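Side-chain contacts in putative histidinol-phosphate aminotransferase (Burkholderia pseudomallei, PDB 3P1T), which probably transfers the amino group of L-histidinol phosphate to 2-oxoglutarate with the help of pyridoxal 5'-phosphate, a step of histidine biosynthesis: residues A[131-134]-A[135-139]; A[288-291]-A[292-296]. All blocks are in the same frame, centred on the assembly; numbering follows the deposited sequence.

In the fold
Contact 1 comes first along the chain, in the loop after helix 127-130 and at the start of strand 137-142. That strand lies inside the mixed seven-stranded sheet, between strands 92-96 and 166-170, both parallel to it. Contact 2 follows much later, on helix 288-296, which connects strand 279-283 to strand 299-303 of the smaller four-stranded sheet. The two centres are about 41 Å apart and the nearest atoms about 29 Å, so the contacts do not touch. One shapes the entry to a strand of the large sheet and the other a helix beside the small sheet, two separate parts of the same aminotransferase chain.

Contact 1: A[131-134]-A[135-139]; sequences AQVS and RDDCV
S134 and D137 face each other across a tight reversal, a type I beta turn that runs from one to the other. The backbone bond closing it goes from D137 N to S134 O, 3.0 Å long. A second bond runs to the side chain: S134 N donates to D137 OD2 at 2.9 Å, with an N-H...O angle of 160°. The amide comes from above the carboxylate plane, 61° out of it. The aspartate can meet it because its CG lies anti to its own carbonyl carbon, which folds the carboxylate back over the start of the turn. A short acid suits this place, since its carboxylate is only one methylene from the backbone.

The two carboxylate oxygens share the work. OD2 takes the S134 amide and also a salt bridge from R92, on the neighbouring strand 92-96, while D137 OD1 accepts a hydrogen from a water 2.9 Å away. The same water is hydrogen-bonded to S134 OG at 3.0 Å and so spans the two side chains. Serine suits its place because its hydroxyl stands between the backbone N and the carbonyl carbon (chi1 71°), within range of both that water and D136 N, which gives S134 OG a weak bond of 3.4 Å. R135 swings away from the turn and spends its NH2 on the carbonyl of Q162.

On the buried side, V133 and V139 reach tip to tip, CG1 to CG2 at 3.8 Å. Both also pack on A164, where compact branched side chains fill the buried side of the loop.

Because D137 is buried, its charge needs this company: an arginine, a backbone amide and a water surround the carboxylate, which would probably favour its ionised form and tie the turn to the start of the adjoining strand 92-96.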
loop_
_atom_site.group_PDB
_atom_site.type_symbol
_atom_site.label_atom_id
_atom_site.label_comp_id
_atom_site.label_asym_id
_atom_site.label_seq_id
_atom_site.Cartn_x
_atom_site.Cartn_y
_atom_site.Cartn_z
ATOM N N ALA A 131 -15.473 32.467 -4.638
ATOM C CA ALA A 131 -15.209 33.713 -3.919
ATOM C C ALA A 131 -15.181 33.503 -2.394
ATOM O O ALA A 131 -14.686 34.385 -1.687
ATOM C CB ALA A 131 -16.272 34.739 -4.268
ATOM N N GLN A 132 -15.722 32.359 -1.893
ATOM C CA GLN A 132 -15.787 32.059 -0.461
ATOM C C GLN A 132 -14.494 31.367 0.000
ATOM O O GLN A 132 -14.322 31.142 1.204
ATOM C CB GLN A 132 -17.028 31.204 -0.113
ATOM C CG GLN A 132 -18.359 31.969 -0.235
ATOM C CD GLN A 132 -19.589 31.139 0.075
ATOM O OE1 GLN A 132 -19.788 30.651 1.200
ATOM N NE2 GLN A 132 -20.494 31.054 -0.890
ATOM N N VAL A 133 -13.575 31.052 -0.937
ATOM C CA VAL A 133 -12.283 30.421 -0.612
ATOM C C VAL A 133 -11.458 31.414 0.219
ATOM O O VAL A 133 -11.370 32.581 -0.178
ATOM C CB VAL A 133 -11.540 29.975 -1.901
ATOM C CG1 VAL A 133 -10.081 29.617 -1.621
ATOM C CG2 VAL A 133 -12.265 28.820 -2.584
ATOM N N SER A 134 -10.887 30.966 1.380
ATOM C CA SER A 134 -10.088 31.802 2.309
ATOM C C SER A 134 -8.724 31.181 2.586
ATOM O O SER A 134 -8.488 30.047 2.195
ATOM C CB SER A 134 -10.829 32.017 3.626
ATOM O OG SER A 134 -10.896 30.841 4.415
ATOM N N ARG A 135 -7.829 31.908 3.275
ATOM C CA ARG A 135 -6.467 31.449 3.573
ATOM C C ARG A 135 -6.472 30.349 4.656
ATOM O O ARG A 135 -5.432 29.744 4.919
ATOM C CB ARG A 135 -5.578 32.628 3.982
ATOM C CG ARG A 135 -5.277 33.621 2.827
ATOM C CD ARG A 135 -4.135 33.177 1.906
ATOM N NE ARG A 135 -3.924 34.086 0.772
ATOM C CZ ARG A 135 -3.075 35.115 0.765
ATOM N NH1 ARG A 135 -2.341 35.390 1.839
ATOM N NH2 ARG A 135 -2.958 35.881 -0.313
ATOM N N ASP A 136 -7.654 30.046 5.227
ATOM C CA ASP A 136 -7.879 28.948 6.181
ATOM C C ASP A 136 -8.243 27.670 5.448
ATOM O O ASP A 136 -8.423 26.638 6.086
ATOM C CB ASP A 136 -9.014 29.279 7.177
ATOM C CG ASP A 136 -8.926 30.581 7.946
ATOM O OD1 ASP A 136 -7.886 30.807 8.614
ATOM O OD2 ASP A 136 -9.949 31.319 7.982
ATOM N N ASP A 137 -8.414 27.741 4.116
ATOM C CA ASP A 137 -8.853 26.608 3.315
ATOM C C ASP A 137 -7.733 25.937 2.570
ATOM O O ASP A 137 -6.803 26.589 2.090
ATOM C CB ASP A 137 -9.918 27.025 2.277
ATOM C CG ASP A 137 -11.199 27.643 2.824
ATOM O OD1 ASP A 137 -11.489 27.457 4.034
ATOM O OD2 ASP A 137 -11.918 28.299 2.043
ATOM N N CYS A 138 -7.856 24.606 2.469
ATOM C CA CYS A 138 -7.032 23.719 1.676
ATOM C C CYS A 138 -7.891 23.253 0.505
ATOM O O CYS A 138 -8.867 22.524 0.710
ATOM C CB CYS A 138 -6.491 22.561 2.502
ATOM S SG CYS A 138 -5.509 21.389 1.536
ATOM N N VAL A 139 -7.618 23.778 -0.692
ATOM C CA VAL A 139 -8.441 23.499 -1.859
ATOM C C VAL A 139 -7.843 22.325 -2.618
ATOM O O VAL A 139 -6.664 22.344 -2.964
ATOM C CB VAL A 139 -8.608 24.757 -2.751
ATOM C CG1 VAL A 139 -9.518 24.468 -3.931
ATOM C CG2 VAL A 139 -9.153 25.934 -1.940
HETATM O O HOH W 1 -12.537 29.112 6.209
#

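Contact 2: A[288-291]-A[292-296]; sequences ERTL and RFLRE
E288 and R295 meet through bends in both side chains. The glutamate starts with CG anti to its backbone N (chi1 -170°) and then folds at chi2, while the arginine bends at chi3 (-56°), turning its guanidinium back across two turns of the helix. Their flat groups are nearly coplanar. R295 approaches end-on with both terminal nitrogens, and both bind a single oxygen: NH2 lies 2.7 Å from E288 OE2, nearly along the C-O axis, and NH1 lies 3.0 Å from E288 OE2 on its syn side. With OE2 in the guanidinium plane, this salt bridge restrains the rotation of the arginine end, whose face lies over the L291 carbonyl. A long, flexible pair suits this exposed side of the helix.

R292 reaches back along the helix as well. Its guanidinium lays one face over R289 CA and E288 O, and NH2 is 3.6 Å from R289 CG, so the aliphatic part of R289 packs against it. A water joins R292 NH1 to E288 OE2 through two weak bonds.

Inside the helix, N-H groups of residues 292-295 bond to the carbonyls four residues back; that of R292 N to E288 O is 2.9 Å long. On the buried side, L291 and L294, whose apolar branches suit a face turned to the sheet, both touch V301 of strand 299-303, and L294 also packs on helix 320-333. The T290 hydroxyl is hydrogen-bonded to N284 and Y333. An i to i+7 salt bridge outside, leucines inside: this is an amphipathic alpha helix packed against a beta sheet.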
loop_
_atom_site.group_PDB
_atom_site.type_symbol
_atom_site.label_atom_id
_atom_site.label_comp_id
_atom_site.label_asym_id
_atom_site.label_seq_id
_atom_site.Cartn_x
_atom_site.Cartn_y
_atom_site.Cartn_z
ATOM N N GLU A 288 -31.915 5.501 -15.906
ATOM C CA GLU A 288 -31.594 4.071 -15.839
ATOM C C GLU A 288 -31.959 3.318 -17.143
ATOM O O GLU A 288 -31.226 2.402 -17.520
ATOM C CB GLU A 288 -32.320 3.418 -14.645
ATOM C CG GLU A 288 -31.889 1.986 -14.327
ATOM C CD GLU A 288 -30.421 1.750 -14.013
ATOM O OE1 GLU A 288 -29.784 2.616 -13.367
ATOM O OE2 GLU A 288 -29.924 0.662 -14.381
ATOM N N ARG A 289 -33.047 3.716 -17.833
ATOM C CA ARG A 289 -33.502 3.107 -19.088
ATOM C C ARG A 289 -32.342 2.942 -20.092
ATOM O O ARG A 289 -32.264 1.917 -20.767
ATOM C CB ARG A 289 -34.617 3.964 -19.717
ATOM C CG ARG A 289 -35.500 3.220 -20.718
ATOM C CD ARG A 289 -36.463 4.164 -21.409
ATOM N NE ARG A 289 -35.939 4.650 -22.689
ATOM C CZ ARG A 289 -36.210 5.843 -23.214
ATOM N NH1 ARG A 289 -36.960 6.714 -22.550
ATOM N NH2 ARG A 289 -35.696 6.189 -24.389
ATOM N N THR A 290 -31.436 3.933 -20.161
ATOM C CA THR A 290 -30.290 3.940 -21.066
ATOM C C THR A 290 -29.265 2.903 -20.627
ATOM O O THR A 290 -28.778 2.142 -21.461
ATOM C CB THR A 290 -29.677 5.337 -21.105
ATOM O OG1 THR A 290 -30.707 6.287 -21.370
ATOM C CG2 THR A 290 -28.561 5.463 -22.135
ATOM N N LEU A 291 -28.922 2.893 -19.325
ATOM C CA LEU A 291 -27.940 1.971 -18.740
ATOM C C LEU A 291 -28.391 0.511 -18.931
ATOM O O LEU A 291 -27.592 -0.331 -19.337
ATOM C CB LEU A 291 -27.723 2.284 -17.257
ATOM C CG LEU A 291 -27.192 3.666 -16.933
ATOM C CD1 LEU A 291 -27.533 4.034 -15.513
ATOM C CD2 LEU A 291 -25.677 3.771 -17.186
ATOM N N ARG A 292 -29.688 0.244 -18.702
ATOM C CA ARG A 292 -30.322 -1.067 -18.860
ATOM C C ARG A 292 -30.228 -1.521 -20.336
ATOM O O ARG A 292 -29.857 -2.672 -20.585
ATOM C CB ARG A 292 -31.778 -0.988 -18.374
ATOM C CG ARG A 292 -32.541 -2.302 -18.393
ATOM C CD ARG A 292 -33.867 -2.239 -17.639
ATOM N NE ARG A 292 -34.819 -1.241 -18.155
ATOM C CZ ARG A 292 -35.115 -0.091 -17.545
ATOM N NH1 ARG A 292 -34.544 0.222 -16.386
ATOM N NH2 ARG A 292 -35.990 0.747 -18.085
ATOM N N PHE A 293 -30.512 -0.604 -21.297
ATOM C CA PHE A 293 -30.417 -0.820 -22.748
ATOM C C PHE A 293 -28.993 -1.235 -23.165
ATOM O O PHE A 293 -28.819 -2.200 -23.907
ATOM C CB PHE A 293 -30.822 0.468 -23.492
ATOM C CG PHE A 293 -30.661 0.441 -24.998
ATOM C CD1 PHE A 293 -29.469 0.839 -25.594
ATOM C CD2 PHE A 293 -31.716 0.057 -25.821
ATOM C CE1 PHE A 293 -29.319 0.801 -26.979
ATOM C CE2 PHE A 293 -31.581 0.068 -27.211
ATOM C CZ PHE A 293 -30.378 0.422 -27.782
ATOM N N LEU A 294 -27.992 -0.473 -22.717
ATOM C CA LEU A 294 -26.587 -0.711 -22.998
ATOM C C LEU A 294 -26.094 -2.006 -22.318
ATOM O O LEU A 294 -25.291 -2.706 -22.933
ATOM C CB LEU A 294 -25.723 0.492 -22.560
ATOM C CG LEU A 294 -25.904 1.812 -23.336
ATOM C CD1 LEU A 294 -25.067 2.922 -22.725
ATOM C CD2 LEU A 294 -25.570 1.657 -24.828
ATOM N N ARG A 295 -26.558 -2.333 -21.072
ATOM C CA ARG A 295 -26.163 -3.577 -20.388
ATOM C C ARG A 295 -26.694 -4.793 -21.144
ATOM O O ARG A 295 -26.015 -5.823 -21.183
ATOM C CB ARG A 295 -26.634 -3.632 -18.927
ATOM C CG ARG A 295 -25.841 -2.737 -17.964
ATOM C CD ARG A 295 -26.179 -3.012 -16.505
ATOM N NE ARG A 295 -27.611 -2.873 -16.226
ATOM C CZ ARG A 295 -28.172 -1.788 -15.704
ATOM N NH1 ARG A 295 -27.425 -0.740 -15.369
ATOM N NH2 ARG A 295 -29.482 -1.749 -15.493
ATOM N N GLU A 296 -27.886 -4.668 -21.770
ATOM C CA GLU A 296 -28.472 -5.739 -22.581
ATOM C C GLU A 296 -27.589 -6.045 -23.782
ATOM O O GLU A 296 -27.564 -7.182 -24.254
ATOM C CB GLU A 296 -29.882 -5.365 -23.065
ATOM C CG GLU A 296 -31.000 -5.598 -22.065
ATOM C CD GLU A 296 -32.348 -5.023 -22.472
ATOM O OE1 GLU A 296 -32.710 -5.108 -23.672
ATOM O OE2 GLU A 296 -33.058 -4.516 -21.573
HETATM O O HOH W 2 -32.349 -1.596 -14.530
#